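Local coordinates for protein archease, possible chaperone (Thermotoga maritima, PDB 1J5U) that probably activates the tRNA-splicing ligase RtcB by promoting its guanylylation, and binds calcium, at residues N41-E46 with T109-L114. Sequence-based numbering, arbitrary orientation.
Sequences NILLEE and TEIKAL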
loop_
_atom_site.group_PDB
_atom_site.type_symbol
_atom_site.label_atom_id
_atom_site.label_comp_id
_atom_site.label_asym_id
_atom_site.label_seq_id
_atom_site.Cartn_x
_atom_site.Cartn_y
_atom_site.Cartn_z
ATOM N N ASN A 41 -3.521 -5.762 -0.283
ATOM C CA ASN A 41 -4.075 -6.597 0.782
ATOM C C ASN A 41 -3.877 -5.962 2.164
ATOM O O ASN A 41 -4.790 -5.962 2.980
ATOM C CB ASN A 41 -3.438 -8.002 0.754
ATOM C CG ASN A 41 -3.848 -8.798 -0.465
ATOM O OD1 ASN A 41 -4.820 -8.451 -1.139
ATOM N ND2 ASN A 41 -3.118 -9.880 -0.755
ATOM N N ILE A 42 -2.692 -5.418 2.413
ATOM C CA ILE A 42 -2.382 -4.780 3.688
ATOM C C ILE A 42 -3.307 -3.589 3.962
ATOM O O ILE A 42 -3.878 -3.478 5.058
ATOM C CB ILE A 42 -0.895 -4.297 3.731
ATOM C CG1 ILE A 42 0.057 -5.511 3.780
ATOM C CG2 ILE A 42 -0.669 -3.378 4.955
ATOM C CD1 ILE A 42 1.540 -5.144 3.720
ATOM N N LEU A 43 -3.460 -2.708 2.965
ATOM C CA LEU A 43 -4.314 -1.530 3.092
ATOM C C LEU A 43 -5.768 -1.882 3.449
ATOM O O LEU A 43 -6.359 -1.286 4.363
ATOM C CB LEU A 43 -4.270 -0.688 1.782
ATOM C CG LEU A 43 -2.929 -0.017 1.426
ATOM C CD1 LEU A 43 -3.069 0.747 0.096
ATOM C CD2 LEU A 43 -2.505 0.959 2.550
ATOM N N LEU A 44 -6.337 -2.852 2.744
ATOM C CA LEU A 44 -7.720 -3.293 2.977
ATOM C C LEU A 44 -7.900 -3.956 4.352
ATOM O O LEU A 44 -8.875 -3.700 5.069
ATOM C CB LEU A 44 -8.132 -4.307 1.909
ATOM C CG LEU A 44 -8.135 -3.777 0.472
ATOM C CD1 LEU A 44 -8.494 -4.892 -0.505
ATOM C CD2 LEU A 44 -9.130 -2.642 0.384
ATOM N N GLU A 45 -6.955 -4.813 4.695
ATOM C CA GLU A 45 -6.992 -5.534 5.962
ATOM C C GLU A 45 -6.744 -4.623 7.161
ATOM O O GLU A 45 -7.510 -4.633 8.125
ATOM C CB GLU A 45 -5.951 -6.657 5.927
ATOM C CG GLU A 45 -5.544 -7.205 7.292
ATOM C CD GLU A 45 -4.280 -8.050 7.198
ATOM O OE1 GLU A 45 -4.279 -9.012 6.405
ATOM O OE2 GLU A 45 -3.295 -7.745 7.908
ATOM N N GLU A 46 -5.686 -3.821 7.086
ATOM C CA GLU A 46 -5.318 -2.928 8.173
ATOM C C GLU A 46 -6.401 -1.885 8.441
ATOM O O GLU A 46 -6.703 -1.554 9.601
ATOM C CB GLU A 46 -3.976 -2.264 7.831
ATOM C CG GLU A 46 -3.407 -1.338 8.870
ATOM C CD GLU A 46 -3.245 -2.001 10.217
ATOM O OE1 GLU A 46 -2.822 -3.175 10.276
ATOM O OE2 GLU A 46 -3.531 -1.334 11.220
ATOM N N THR A 109 -7.269 0.821 11.573
ATOM C CA THR A 109 -6.233 1.824 11.704
ATOM C C THR A 109 -6.021 2.547 10.390
ATOM O O THR A 109 -5.673 1.922 9.389
ATOM C CB THR A 109 -4.899 1.171 12.110
ATOM O OG1 THR A 109 -5.147 0.118 13.051
ATOM C CG2 THR A 109 -3.982 2.196 12.737
ATOM N N GLU A 110 -6.211 3.860 10.398
ATOM C CA GLU A 110 -6.021 4.671 9.198
ATOM C C GLU A 110 -4.541 4.754 8.830
ATOM O O GLU A 110 -3.723 5.160 9.648
ATOM C CB GLU A 110 -6.543 6.085 9.433
ATOM C CG GLU A 110 -7.954 6.147 10.020
ATOM C CD GLU A 110 -7.952 6.319 11.538
ATOM O OE1 GLU A 110 -7.469 5.406 12.255
ATOM O OE2 GLU A 110 -8.428 7.384 12.008
ATOM N N ILE A 111 -4.189 4.368 7.607
ATOM C CA ILE A 111 -2.804 4.447 7.183
ATOM C C ILE A 111 -2.603 5.776 6.469
ATOM O O ILE A 111 -3.322 6.093 5.512
ATOM C CB ILE A 111 -2.428 3.267 6.247
ATOM C CG1 ILE A 111 -2.374 1.968 7.057
ATOM C CG2 ILE A 111 -1.090 3.532 5.574
ATOM C CD1 ILE A 111 -2.103 0.705 6.223
ATOM N N LYS A 112 -1.629 6.549 6.945
ATOM C CA LYS A 112 -1.320 7.858 6.386
ATOM C C LYS A 112 -0.423 7.820 5.158
ATOM O O LYS A 112 -0.537 8.660 4.257
ATOM C CB LYS A 112 -0.628 8.730 7.439
ATOM C CG LYS A 112 -1.479 9.071 8.652
ATOM C CD LYS A 112 -0.681 9.930 9.621
ATOM C CE LYS A 112 -1.442 10.176 10.913
ATOM N NZ LYS A 112 -0.533 10.775 11.942
ATOM N N ALA A 113 0.500 6.869 5.133
ATOM C CA ALA A 113 1.411 6.783 4.014
ATOM C C ALA A 113 2.327 5.577 4.083
ATOM O O ALA A 113 2.536 4.993 5.158
ATOM C CB ALA A 113 2.296 8.044 3.976
ATOM N N LEU A 114 2.863 5.223 2.920
ATOM C CA LEU A 114 3.881 4.198 2.849
ATOM C C LEU A 114 5.135 5.073 2.903
ATOM O O LEU A 114 5.216 6.077 2.185
ATOM C CB LEU A 114 3.854 3.451 1.512
ATOM C CG LEU A 114 5.082 2.563 1.287
ATOM C CD1 LEU A 114 5.138 1.428 2.337
ATOM C CD2 LEU A 114 4.999 1.970 -0.121
#
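Glu46, in the last turn of helix 32-47, meets Thr109 through both backbone and side chain, and just beneath this polar pair Ile111 pushes its CD1 methyl against the same glutamate and Leu43. The apolar part is the tightly packed, buried one. CD1 of Ile111 lies 3.6 Å from CG of Glu46 and 3.7 Å from CD2 of Leu43, so one methyl bridges two residues about a helical turn apart, its chain running nearly at right angles to both. Ile111 directs CG1 and CD1 at the helix because CG1 stands anti to its own carbonyl carbon (chi1 -71°). Phe134 of strand 127-135 also touches Ile111, and Trp76 of helix 66-81 packs on Leu43, which places this buried patch between helix 32-47, the neighbouring helix and the three-stranded antiparallel sheet. Toward Thr109 the contact turns polar and more open to solvent. The backbone N of Thr109 donates to the helix carbonyl O of Glu46 over 3.1 Å. A weak second bond runs from OG1 of Thr109 to OE2 of Glu46, 2.8 Å apart; CG of the glutamate, anti to the backbone N (chi1 -178°), lies against Ile111, and the bend at chi2 (56°) turns the carboxylate toward Thr109. With the carboxylate and CG gone, as in an alanine at Glu46, the hydroxyl of Thr109 would probably lose its partner and one flank of the Ile111 methyl its packing. Thr109 also touches Thr136, a calcium ligand, but its own side chain stays about 9 Å from the ion. The chemistry thus implies a divided contact: apolar packing holds the residues leading into strand 113-124 against the helix, while at the more open edge the helix carbonyl takes the N-H of Thr109 and the carboxylate adds a weak hold on its hydroxyl.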